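Local coordinates for protein oxalate oxidase (Hordeum vulgare, PDB 1FI2) that oxidises oxalate with dioxygen to carbon dioxide and hydrogen peroxide in the plant apoplast, as a manganese-containing homohexamer that also has superoxide dismutase activity, at residues N22-K27 / G66-G71; T166-D171 / S195-G200; V178-L183 / G188-L193. All coordinates share one frame; numbering follows the deposited sequence.

Contact 1: residues N22-K27 / G66-G71; sequences NGHTCK and GTNTLG
N68 pushes its amide against the backbone of H24 and the sulfur of C26. Its CG stands anti to the backbone N (chi1 -166°), which carries the amide away from its own loop and across to 22-27, where the two ends divide the work. ND2 gives a nearly straight hydrogen bond to H24 O, 3.2 Å long with an N-H...O angle of 163°. The acceptor lies close to the amide plane, but the donor sits well above the carbonyl plane, off the lone-pair directions. ND2 also bonds C10 O, so two backbone carbonyls grip the same nitrogen, and C26 SG packs 3.5 Å from ND2. OD1 turns the other way, accepting from Q156 NE2 and from water 1 (2.8 Å), and the water in turn receives H24 N at 3.1 Å. Amide and imidazole planes are steeply inclined, 68° apart: OD1 meets the ring at its edge and lies 3.7 Å from H24 CB. Because both amide ends have fixed partners, the rotation of the group is set. With an alanine here, H24 O and C10 O are likely to lose their shared donor, and the water link to H24 N its acceptor. N68 is the second residue of a type II turn from T67 to L70, with T69 OG1 bonded to N68 O at 2.6 Å. C26 is disulfide-bonded to C10, so the contact ties the disulfide-linked N-terminal extension of a germin to the loop between jelly-roll strands 54-59 and 73-79.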
loop_
_atom_site.group_PDB
_atom_site.type_symbol
_atom_site.label_atom_id
_atom_site.label_comp_id
_atom_site.label_asym_id
_atom_site.label_seq_id
_atom_site.Cartn_x
_atom_site.Cartn_y
_atom_site.Cartn_z
ATOM N N ASN A 22 8.407 -5.519 -12.413
ATOM C CA ASN A 22 7.190 -5.906 -11.680
ATOM C C ASN A 22 6.005 -5.403 -12.509
ATOM O O ASN A 22 5.922 -4.205 -12.788
ATOM C CB ASN A 22 7.191 -5.313 -10.287
ATOM C CG ASN A 22 6.127 -5.857 -9.362
ATOM O OD1 ASN A 22 5.773 -7.032 -9.439
ATOM N ND2 ASN A 22 5.667 -5.011 -8.448
ATOM N N GLY A 23 5.134 -6.322 -12.908
ATOM C CA GLY A 23 4.025 -5.934 -13.789
ATOM C C GLY A 23 4.575 -5.899 -15.212
ATOM O O GLY A 23 5.102 -6.894 -15.724
ATOM N N HIS A 24 4.359 -4.805 -15.932
ATOM C CA HIS A 24 4.777 -4.623 -17.308
ATOM C C HIS A 24 5.234 -3.191 -17.593
ATOM O O HIS A 24 4.680 -2.215 -17.093
ATOM C CB HIS A 24 3.627 -4.903 -18.296
ATOM C CG HIS A 24 3.154 -6.324 -18.311
ATOM N ND1 HIS A 24 3.837 -7.336 -18.943
ATOM C CD2 HIS A 24 2.120 -6.909 -17.656
ATOM C CE1 HIS A 24 3.216 -8.482 -18.724
ATOM N NE2 HIS A 24 2.187 -8.253 -17.926
ATOM N N THR A 25 6.225 -3.077 -18.473
ATOM C CA THR A 25 6.586 -1.790 -19.055
ATOM C C THR A 25 5.409 -1.348 -19.927
ATOM O O THR A 25 4.558 -2.170 -20.266
ATOM C CB THR A 25 7.861 -1.869 -19.904
ATOM O OG1 THR A 25 7.707 -2.900 -20.889
ATOM C CG2 THR A 25 9.050 -2.192 -19.017
ATOM N N CYS A 26 5.363 -0.062 -20.256
ATOM C CA CYS A 26 4.251 0.456 -21.032
ATOM C C CYS A 26 4.602 0.955 -22.424
ATOM O O CYS A 26 5.715 1.401 -22.682
ATOM C CB CYS A 26 3.629 1.641 -20.263
ATOM S SG CYS A 26 3.449 1.332 -18.499
ATOM N N LYS A 27 3.607 0.908 -23.309
ATOM C CA LYS A 27 3.797 1.447 -24.654
ATOM C C LYS A 27 3.899 2.964 -24.499
ATOM O O LYS A 27 3.197 3.549 -23.671
ATOM C CB LYS A 27 2.574 1.168 -25.528
ATOM C CG LYS A 27 2.288 -0.272 -25.889
ATOM C CD LYS A 27 3.339 -0.885 -26.791
ATOM C CE LYS A 27 3.454 -0.189 -28.137
ATOM N NZ LYS A 27 4.516 -0.810 -28.980
ATOM N N GLY A 66 -4.610 -2.488 -21.436
ATOM C CA GLY A 66 -4.996 -1.208 -20.877
ATOM C C GLY A 66 -5.264 -1.240 -19.378
ATOM O O GLY A 66 -5.309 -0.181 -18.745
ATOM N N THR A 67 -5.387 -2.413 -18.762
ATOM C CA THR A 67 -5.546 -2.543 -17.326
ATOM C C THR A 67 -4.233 -2.346 -16.573
ATOM O O THR A 67 -4.257 -2.132 -15.354
ATOM C CB THR A 67 -6.108 -3.918 -16.906
ATOM O OG1 THR A 67 -5.211 -4.966 -17.301
ATOM C CG2 THR A 67 -7.465 -4.164 -17.546
ATOM N N ASN A 68 -3.098 -2.433 -17.255
ATOM C CA ASN A 68 -1.800 -2.272 -16.601
ATOM C C ASN A 68 -1.776 -1.035 -15.725
ATOM O O ASN A 68 -2.140 0.069 -16.132
ATOM C CB ASN A 68 -0.702 -2.201 -17.663
ATOM C CG ASN A 68 0.703 -2.361 -17.130
ATOM O OD1 ASN A 68 0.984 -3.209 -16.284
ATOM N ND2 ASN A 68 1.620 -1.538 -17.631
ATOM N N THR A 69 -1.330 -1.178 -14.489
ATOM C CA THR A 69 -1.205 -0.204 -13.437
ATOM C C THR A 69 -2.519 0.253 -12.799
ATOM O O THR A 69 -2.468 0.950 -11.774
ATOM C CB THR A 69 -0.444 1.100 -13.784
ATOM O OG1 THR A 69 -1.272 1.941 -14.604
ATOM C CG2 THR A 69 0.892 0.853 -14.456
ATOM N N LEU A 70 -3.676 -0.135 -13.316
ATOM C CA LEU A 70 -4.957 0.348 -12.832
ATOM C C LEU A 70 -5.568 -0.449 -11.697
ATOM O O LEU A 70 -6.571 -0.037 -11.109
ATOM C CB LEU A 70 -5.943 0.464 -14.004
ATOM C CG LEU A 70 -5.502 1.361 -15.169
ATOM C CD1 LEU A 70 -6.625 1.456 -16.193
ATOM C CD2 LEU A 70 -5.088 2.747 -14.691
ATOM N N GLY A 71 -4.960 -1.575 -11.348
ATOM C CA GLY A 71 -5.355 -2.402 -10.242
ATOM C C GLY A 71 -6.591 -3.240 -10.432
ATOM O O GLY A 71 -7.183 -3.599 -9.420
HETATM O O HOH W 1 2.915 -2.609 -14.337
#

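Contact 2: residues T166-D171 / S195-G200; sequences TLFGSD and SKFAGG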
loop_
_atom_site.group_PDB
_atom_site.type_symbol
_atom_site.label_atom_id
_atom_site.label_comp_id
_atom_site.label_asym_id
_atom_site.label_seq_id
_atom_site.Cartn_x
_atom_site.Cartn_y
_atom_site.Cartn_z
ATOM N N THR A 166 -2.783 -28.649 -9.686
ATOM C CA THR A 166 -1.485 -28.385 -9.065
ATOM C C THR A 166 -1.030 -29.549 -8.198
ATOM O O THR A 166 0.141 -29.941 -8.220
ATOM C CB THR A 166 -1.529 -27.081 -8.246
ATOM O OG1 THR A 166 -1.893 -26.003 -9.123
ATOM C CG2 THR A 166 -0.180 -26.784 -7.614
ATOM N N LEU A 167 -1.943 -30.143 -7.435
ATOM C CA LEU A 167 -1.618 -31.258 -6.570
ATOM C C LEU A 167 -1.182 -32.523 -7.311
ATOM O O LEU A 167 -0.257 -33.209 -6.866
ATOM C CB LEU A 167 -2.826 -31.708 -5.750
ATOM C CG LEU A 167 -3.095 -31.330 -4.316
ATOM C CD1 LEU A 167 -4.051 -32.370 -3.708
ATOM C CD2 LEU A 167 -1.861 -31.230 -3.434
ATOM N N PHE A 168 -1.890 -32.861 -8.387
ATOM C CA PHE A 168 -1.633 -34.093 -9.107
ATOM C C PHE A 168 -0.996 -33.973 -10.475
ATOM O O PHE A 168 -0.570 -35.021 -10.987
ATOM C CB PHE A 168 -2.972 -34.861 -9.235
ATOM C CG PHE A 168 -3.622 -35.116 -7.898
ATOM C CD1 PHE A 168 -4.807 -34.484 -7.557
ATOM C CD2 PHE A 168 -3.035 -35.967 -6.978
ATOM C CE1 PHE A 168 -5.401 -34.707 -6.328
ATOM C CE2 PHE A 168 -3.619 -36.194 -5.747
ATOM C CZ PHE A 168 -4.805 -35.559 -5.421
ATOM N N GLY A 169 -0.885 -32.787 -11.059
ATOM C CA GLY A 169 -0.336 -32.661 -12.398
ATOM C C GLY A 169 0.583 -31.470 -12.606
ATOM O O GLY A 169 0.594 -30.894 -13.699
ATOM N N SER A 170 1.311 -31.073 -11.564
ATOM C CA SER A 170 2.251 -29.952 -11.697
ATOM C C SER A 170 3.366 -30.349 -12.644
ATOM O O SER A 170 3.456 -31.534 -13.006
ATOM C CB SER A 170 2.787 -29.526 -10.336
ATOM O OG SER A 170 3.426 -30.562 -9.612
ATOM N N ASP A 171 4.364 -29.512 -12.919
ATOM C CA ASP A 171 5.466 -29.902 -13.800
ATOM C C ASP A 171 6.839 -29.704 -13.186
ATOM O O ASP A 171 7.323 -28.569 -13.133
ATOM C CB ASP A 171 5.378 -29.066 -15.090
ATOM C CG ASP A 171 4.145 -29.308 -15.929
ATOM O OD1 ASP A 171 4.012 -30.410 -16.505
ATOM O OD2 ASP A 171 3.279 -28.408 -16.025
ATOM N N SER A 195 -3.027 -40.030 -12.775
ATOM C CA SER A 195 -3.362 -40.449 -14.126
ATOM C C SER A 195 -4.454 -39.600 -14.760
ATOM O O SER A 195 -4.512 -39.476 -15.986
ATOM C CB SER A 195 -3.759 -41.931 -14.148
ATOM O OG SER A 195 -5.089 -42.119 -13.699
ATOM N N LYS A 196 -5.319 -38.981 -13.962
ATOM C CA LYS A 196 -6.389 -38.138 -14.458
ATOM C C LYS A 196 -5.936 -36.729 -14.816
ATOM O O LYS A 196 -6.681 -35.995 -15.472
ATOM C CB LYS A 196 -7.502 -38.043 -13.401
ATOM C CG LYS A 196 -7.958 -39.377 -12.834
ATOM C CD LYS A 196 -8.621 -40.245 -13.891
ATOM C CE LYS A 196 -9.079 -41.569 -13.301
ATOM N NZ LYS A 196 -9.712 -42.436 -14.337
ATOM N N PHE A 197 -4.766 -36.309 -14.339
ATOM C CA PHE A 197 -4.257 -34.970 -14.600
ATOM C C PHE A 197 -2.941 -34.981 -15.363
ATOM O O PHE A 197 -2.294 -33.939 -15.513
ATOM C CB PHE A 197 -4.082 -34.180 -13.290
ATOM C CG PHE A 197 -5.393 -33.918 -12.594
ATOM C CD1 PHE A 197 -5.898 -34.835 -11.690
ATOM C CD2 PHE A 197 -6.129 -32.781 -12.888
ATOM C CE1 PHE A 197 -7.116 -34.619 -11.076
ATOM C CE2 PHE A 197 -7.342 -32.553 -12.266
ATOM C CZ PHE A 197 -7.834 -33.475 -11.363
ATOM N N ALA A 198 -2.648 -36.081 -16.051
ATOM C CA ALA A 198 -1.425 -36.211 -16.833
ATOM C C ALA A 198 -1.419 -35.386 -18.110
ATOM O O ALA A 198 -0.354 -35.095 -18.666
ATOM C CB ALA A 198 -1.204 -37.685 -17.171
ATOM N N GLY A 199 -2.576 -34.976 -18.611
ATOM C CA GLY A 199 -2.712 -34.196 -19.818
ATOM C C GLY A 199 -2.318 -32.736 -19.714
ATOM O O GLY A 199 -2.130 -32.078 -20.743
ATOM N N GLY A 200 -2.249 -32.188 -18.507
ATOM C CA GLY A 200 -1.867 -30.802 -18.299
ATOM C C GLY A 200 -3.066 -29.876 -18.143
ATOM O O GLY A 200 -2.926 -28.654 -18.187
HETATM O O HOH W 2 0.087 -32.423 -15.981
HETATM O O HOH W 3 0.218 -28.676 -17.396
#
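F168 and F197 meet where helix 163-169 lies beside the C-terminal tail that follows helix 187-196, within the C-terminal helical part that germins add to the cupin jelly roll. The apolar share of the contact is small and buried. F168 CB makes the closest approach, 3.8 Å from F197 CD1, while the two rings meet obliquely. F197 CG, anti to its carbonyl carbon (chi1 -65°), brings CD1 to that methylene. L167 CB lies over one face of the F168 ring, offset toward its rim, and L179 and L183 of helix 176-183 also pack on F168. R184 of a neighbouring subunit packs on F197, and its NH1 bonds K196 O.

The main chains come close at G169 and F197, CA to CA 5.1 Å, and F197 CB is 4.1 Å from G169 CA. A side chain on G169 would run into F197 O, so glycine suits this close pass. F197 also opens a type I turn to G200, closed by a weak G200 N to F197 O bond; at the backbone angles of G200 a CB would press on the carbonyl O of G199, which calls for glycine.

The polar links across the contact are made by water, with no direct hydrogen bond. Water 3 joins G200 O to D171 OD2, weakly on the aspartate side. Water 2 bridges the two main chains, donating to G169 O at 2.8 Å and to F197 O at 2.9 Å.

Contact 3: residues V178-L183 / G188-L193; sequences VLTKAL and GVVELL
T180 and V190 mark the closest backbone approach, 6.6 Å between CA atoms, of two consecutive helices, 176-183 and 187-196. A very short connection joins them, and they pack crosswise instead of running antiparallel. This helical pair belongs to the C-terminal helical part of the germin subunit, which follows the jelly roll. Both segments keep regular i to i+4 backbone bonds, and the contact between them is wholly apolar.

V190 is the side chain that spans it, its two methyls dividing between two neighbouring residues of the other helix. CG1, anti to the backbone N (chi1 175°), lies against L179, 3.8 Å from CB and 3.9 Å from CD1; the two side chains approach at a slant. L179 also reaches L167 of helix 163-169, which extends the apolar layer. On the far side of the contact, K181 NZ bonds P51 O and N52 O of a neighbouring subunit.

T180 turns its methyl to V190, while its hydroxyl makes a weak hydrogen bond to P177 O in its own helix. The two side chains stand about perpendicular, and T180 CG2 meets V190 CG2 methyl to methyl at 3.5 Å.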
loop_
_atom_site.group_PDB
_atom_site.type_symbol
_atom_site.label_atom_id
_atom_site.label_comp_id
_atom_site.label_asym_id
_atom_site.label_seq_id
_atom_site.Cartn_x
_atom_site.Cartn_y
_atom_site.Cartn_z
ATOM N N VAL A 178 5.417 -38.053 -1.111
ATOM C CA VAL A 178 5.018 -36.814 -0.451
ATOM C C VAL A 178 3.490 -36.779 -0.355
ATOM O O VAL A 178 2.924 -36.466 0.692
ATOM C CB VAL A 178 5.517 -35.557 -1.179
ATOM C CG1 VAL A 178 4.946 -34.282 -0.562
ATOM C CG2 VAL A 178 7.039 -35.489 -1.165
ATOM N N LEU A 179 2.831 -37.121 -1.461
ATOM C CA LEU A 179 1.379 -37.127 -1.514
ATOM C C LEU A 179 0.734 -38.245 -0.713
ATOM O O LEU A 179 -0.401 -38.018 -0.287
ATOM C CB LEU A 179 0.886 -37.173 -2.965
ATOM C CG LEU A 179 1.113 -35.906 -3.796
ATOM C CD1 LEU A 179 0.702 -36.156 -5.239
ATOM C CD2 LEU A 179 0.349 -34.723 -3.217
ATOM N N THR A 180 1.370 -39.392 -0.496
ATOM C CA THR A 180 0.751 -40.439 0.311
ATOM C C THR A 180 0.771 -40.070 1.793
ATOM O O THR A 180 -0.161 -40.392 2.530
ATOM C CB THR A 180 1.380 -41.830 0.124
ATOM O OG1 THR A 180 2.770 -41.780 0.464
ATOM C CG2 THR A 180 1.232 -42.317 -1.308
ATOM N N LYS A 181 1.811 -39.370 2.241
ATOM C CA LYS A 181 1.897 -38.925 3.624
ATOM C C LYS A 181 0.885 -37.810 3.878
ATOM O O LYS A 181 0.217 -37.782 4.907
ATOM C CB LYS A 181 3.305 -38.426 3.962
ATOM C CG LYS A 181 3.506 -38.050 5.418
ATOM C CD LYS A 181 3.459 -39.271 6.329
ATOM C CE LYS A 181 3.675 -38.852 7.777
ATOM N NZ LYS A 181 2.582 -37.945 8.231
ATOM N N ALA A 182 0.761 -36.905 2.912
ATOM C CA ALA A 182 -0.142 -35.772 3.018
ATOM C C ALA A 182 -1.612 -36.147 2.882
ATOM O O ALA A 182 -2.437 -35.548 3.574
ATOM C CB ALA A 182 0.211 -34.735 1.953
ATOM N N LEU A 183 -1.942 -37.093 2.009
ATOM C CA LEU A 183 -3.340 -37.456 1.788
ATOM C C LEU A 183 -3.813 -38.644 2.603
ATOM O O LEU A 183 -5.005 -38.955 2.647
ATOM C CB LEU A 183 -3.567 -37.703 0.289
ATOM C CG LEU A 183 -3.262 -36.497 -0.611
ATOM C CD1 LEU A 183 -3.383 -36.877 -2.078
ATOM C CD2 LEU A 183 -4.181 -35.330 -0.280
ATOM N N GLY A 188 -1.239 -46.500 -4.689
ATOM C CA GLY A 188 -2.171 -46.809 -5.760
ATOM C C GLY A 188 -3.262 -45.759 -5.929
ATOM O O GLY A 188 -3.625 -45.417 -7.053
ATOM N N VAL A 189 -3.772 -45.212 -4.832
ATOM C CA VAL A 189 -4.794 -44.167 -4.890
ATOM C C VAL A 189 -4.180 -42.889 -5.455
ATOM O O VAL A 189 -4.754 -42.237 -6.328
ATOM C CB VAL A 189 -5.421 -43.914 -3.511
ATOM C CG1 VAL A 189 -6.437 -42.781 -3.561
ATOM C CG2 VAL A 189 -6.076 -45.185 -2.979
ATOM N N VAL A 190 -2.975 -42.551 -4.992
ATOM C CA VAL A 190 -2.278 -41.366 -5.489
ATOM C C VAL A 190 -1.997 -41.476 -6.980
ATOM O O VAL A 190 -2.258 -40.528 -7.729
ATOM C CB VAL A 190 -0.980 -41.106 -4.707
ATOM C CG1 VAL A 190 -0.184 -39.952 -5.300
ATOM C CG2 VAL A 190 -1.300 -40.820 -3.244
ATOM N N GLU A 191 -1.530 -42.641 -7.438
ATOM C CA GLU A 191 -1.261 -42.841 -8.859
ATOM C C GLU A 191 -2.532 -42.760 -9.693
ATOM O O GLU A 191 -2.501 -42.256 -10.819
ATOM C CB GLU A 191 -0.504 -44.142 -9.112
ATOM C CG GLU A 191 0.880 -44.206 -8.504
ATOM C CD GLU A 191 1.916 -43.267 -9.076
ATOM O OE1 GLU A 191 1.649 -42.533 -10.050
ATOM O OE2 GLU A 191 3.050 -43.246 -8.539
ATOM N N LEU A 192 -3.664 -43.229 -9.172
ATOM C CA LEU A 192 -4.928 -43.138 -9.902
ATOM C C LEU A 192 -5.278 -41.667 -10.129
ATOM O O LEU A 192 -5.643 -41.261 -11.229
ATOM C CB LEU A 192 -6.055 -43.837 -9.151
ATOM C CG LEU A 192 -7.477 -43.643 -9.689
ATOM C CD1 LEU A 192 -7.663 -44.371 -11.011
ATOM C CD2 LEU A 192 -8.501 -44.101 -8.664
ATOM N N LEU A 193 -5.159 -40.855 -9.078
ATOM C CA LEU A 193 -5.416 -39.421 -9.184
ATOM C C LEU A 193 -4.478 -38.755 -10.176
ATOM O O LEU A 193 -4.921 -37.991 -11.041
ATOM C CB LEU A 193 -5.327 -38.780 -7.794
ATOM C CG LEU A 193 -6.523 -39.069 -6.877
ATOM C CD1 LEU A 193 -6.115 -38.999 -5.415
ATOM C CD2 LEU A 193 -7.663 -38.100 -7.166
#

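From the N terminus, contact 1 comes first: it closes the loop from 22-27 to 66-71, tying the N-terminal extension to the chain just before strand 73-79. Most of the jelly roll follows, and contacts 2 and 3 come after it. Contact 2 closes a second loop, from helix 163-169 to the tail after helix 187-196. Contact 3 lies wholly within that loop and pairs helix 176-183 with helix 187-196, the helix contact 2 also uses. These two contacts touch, F168 CZ lying 3.7 Å from L193 CD1, and both meet the same neighbouring subunit. Contacts 1 and 3 sit on opposite sides of the chain's centre, about 41 Å apart between centres.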